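Local coordinates for uncharacterized protein (Legionella pneumophila subsp. pneumophila, PDB 4WRP), which is of unknown function but is probably a secreted effector, represented here by its C-terminal domain, a small all-helical DUF5617 module, at residues H39-V44 / A92-L97. Sequence-based numbering, arbitrary orientation.
Sequences HAIRTV and ALVDRL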
loop_
_atom_site.group_PDB
_atom_site.type_symbol
_atom_site.label_atom_id
_atom_site.label_comp_id
_atom_site.label_asym_id
_atom_site.label_seq_id
_atom_site.Cartn_x
_atom_site.Cartn_y
_atom_site.Cartn_z
ATOM N N HIS A 39 13.193 -5.424 7.485
ATOM C CA HIS A 39 12.784 -6.818 7.395
ATOM C C HIS A 39 11.446 -7.146 8.065
ATOM O O HIS A 39 10.644 -7.875 7.495
ATOM C CB HIS A 39 13.849 -7.795 7.923
ATOM C CG HIS A 39 13.609 -9.205 7.463
ATOM N ND1 HIS A 39 13.191 -10.209 8.320
ATOM C CD2 HIS A 39 13.640 -9.754 6.226
ATOM C CE1 HIS A 39 13.016 -11.323 7.635
ATOM N NE2 HIS A 39 13.292 -11.075 6.363
ATOM N N ALA A 40 11.190 -6.603 9.247
ATOM C CA ALA A 40 9.911 -6.799 9.913
ATOM C C ALA A 40 8.759 -6.228 9.078
ATOM O O ALA A 40 7.720 -6.872 8.906
ATOM C CB ALA A 40 9.940 -6.150 11.316
ATOM N N ILE A 41 8.983 -5.045 8.493
ATOM C CA ILE A 41 7.993 -4.454 7.620
ATOM C C ILE A 41 7.816 -5.325 6.394
ATOM O O ILE A 41 6.701 -5.589 5.935
ATOM C CB ILE A 41 8.427 -3.041 7.183
ATOM C CG1 ILE A 41 8.356 -2.113 8.386
ATOM C CG2 ILE A 41 7.524 -2.521 6.063
ATOM C CD1 ILE A 41 9.038 -0.789 8.175
ATOM N N ARG A 42 8.915 -5.767 5.836
ATOM C CA ARG A 42 8.815 -6.660 4.655
ATOM C C ARG A 42 7.976 -7.909 4.933
ATOM O O ARG A 42 7.090 -8.315 4.142
ATOM C CB ARG A 42 10.193 -7.075 4.200
ATOM C CG ARG A 42 10.124 -7.861 2.883
ATOM C CD ARG A 42 11.309 -8.777 2.647
ATOM N NE ARG A 42 11.125 -9.454 1.341
ATOM C CZ ARG A 42 10.335 -10.512 1.127
ATOM N NH1 ARG A 42 9.659 -11.063 2.135
ATOM N NH2 ARG A 42 10.219 -11.054 -0.107
ATOM N N THR A 43 8.230 -8.516 6.086
ATOM C CA THR A 43 7.447 -9.675 6.512
ATOM C C THR A 43 5.946 -9.427 6.541
ATOM O O THR A 43 5.163 -10.212 6.000
ATOM C CB THR A 43 7.946 -10.191 7.871
ATOM O OG1 THR A 43 9.321 -10.519 7.696
ATOM C CG2 THR A 43 7.216 -11.439 8.250
ATOM N N VAL A 44 5.564 -8.310 7.148
ATOM C CA VAL A 44 4.178 -7.953 7.260
ATOM C C VAL A 44 3.556 -7.646 5.894
ATOM O O VAL A 44 2.412 -8.025 5.618
ATOM C CB VAL A 44 4.051 -6.753 8.214
ATOM C CG1 VAL A 44 2.680 -6.125 8.141
ATOM C CG2 VAL A 44 4.396 -7.237 9.627
ATOM N N ALA A 92 12.252 5.748 4.917
ATOM C CA ALA A 92 11.972 5.861 3.484
ATOM C C ALA A 92 10.952 4.856 3.040
ATOM O O ALA A 92 10.105 5.155 2.217
ATOM C CB ALA A 92 13.233 5.660 2.666
ATOM N N LEU A 93 11.075 3.627 3.529
ATOM C CA LEU A 93 10.090 2.577 3.204
ATOM C C LEU A 93 8.683 2.970 3.638
ATOM O O LEU A 93 7.709 2.797 2.889
ATOM C CB LEU A 93 10.518 1.252 3.817
ATOM C CG LEU A 93 9.602 0.053 3.640
ATOM C CD1 LEU A 93 9.221 -0.122 2.142
ATOM C CD2 LEU A 93 10.279 -1.201 4.193
ATOM N N VAL A 94 8.524 3.484 4.871
ATOM C CA VAL A 94 7.198 3.885 5.240
ATOM C C VAL A 94 6.683 5.144 4.534
ATOM O O VAL A 94 5.469 5.290 4.349
ATOM C CB VAL A 94 6.933 3.973 6.746
ATOM C CG1 VAL A 94 7.358 2.691 7.453
ATOM C CG2 VAL A 94 7.569 5.181 7.319
ATOM N N ASP A 95 7.562 6.038 4.089
ATOM C CA ASP A 95 7.101 7.122 3.188
ATOM C C ASP A 95 6.574 6.564 1.876
ATOM O O ASP A 95 5.590 7.070 1.356
ATOM C CB ASP A 95 8.201 8.144 2.890
ATOM C CG ASP A 95 8.475 9.100 4.105
ATOM O OD1 ASP A 95 7.557 9.317 4.916
ATOM O OD2 ASP A 95 9.592 9.636 4.222
ATOM N N ARG A 96 7.239 5.562 1.330
ATOM C CA ARG A 96 6.754 4.927 0.106
ATOM C C ARG A 96 5.355 4.378 0.339
ATOM O O ARG A 96 4.458 4.599 -0.473
ATOM C CB ARG A 96 7.719 3.820 -0.358
ATOM C CG ARG A 96 7.226 3.003 -1.556
ATOM C CD ARG A 96 7.450 3.698 -2.926
ATOM N NE ARG A 96 7.211 2.759 -4.033
ATOM C CZ ARG A 96 6.071 2.557 -4.710
ATOM N NH1 ARG A 96 4.960 3.279 -4.537
ATOM N NH2 ARG A 96 6.049 1.596 -5.628
ATOM N N LEU A 97 5.152 3.670 1.463
ATOM C CA LEU A 97 3.856 3.075 1.759
ATOM C C LEU A 97 2.812 4.140 1.964
ATOM O O LEU A 97 1.667 4.046 1.469
ATOM C CB LEU A 97 3.923 2.140 2.956
ATOM C CG LEU A 97 4.765 0.902 2.733
ATOM C CD1 LEU A 97 5.157 0.288 4.062
ATOM C CD2 LEU A 97 4.014 -0.126 1.884
#
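Ile41 and Leu93 face each other between two helical segments that run in roughly the same direction, their short axes inclined by 30° and 11.4 Å apart at closest approach. At that spacing the backbones do not touch, and one isoleucine spans the gap: this is a simple case of a single side chain meeting three on a neighbouring helix. Ile41 and Leu93 extend toward one another and meet tip to tip, with Ile41 CG2 lying 3.6 Å from Leu93 CD2. With CG anti to the backbone N (chi1 178°) and CD2 in turn anti to CA, the leucine is extended and CD2 is the methyl that leads. Both branches of Ile41 border this methyl. CG2 also lies 4.2 Å from Leu97 CD1, one helical turn beyond Leu93, whereas the longer branch ends in CD1, 3.9 Å from Val94 CG1, where the two side chains cross at about a right angle. The i, i+1, i+4 set of Leu93, Val94 and Leu97 thus offers Ile41 three methyl groups from one side in a wholly apolar interface. Within the helical DUF5617 domain, this joins helix 34-49 to helix 90-98 in the hydrophobic core. Helix 6-21 adds Met21 against Ile41 and Phe17 against Leu97, while Ile82 and Ile78 of helix 68-83 pack on Leu93 and Leu97. Val94 is partly exposed, unlike the buried Ile41, Leu93 and Leu97. Polar ties to helix 68-83 lie beside this core: Arg42 forms a salt bridge with Asp83, and Arg96 with Glu81.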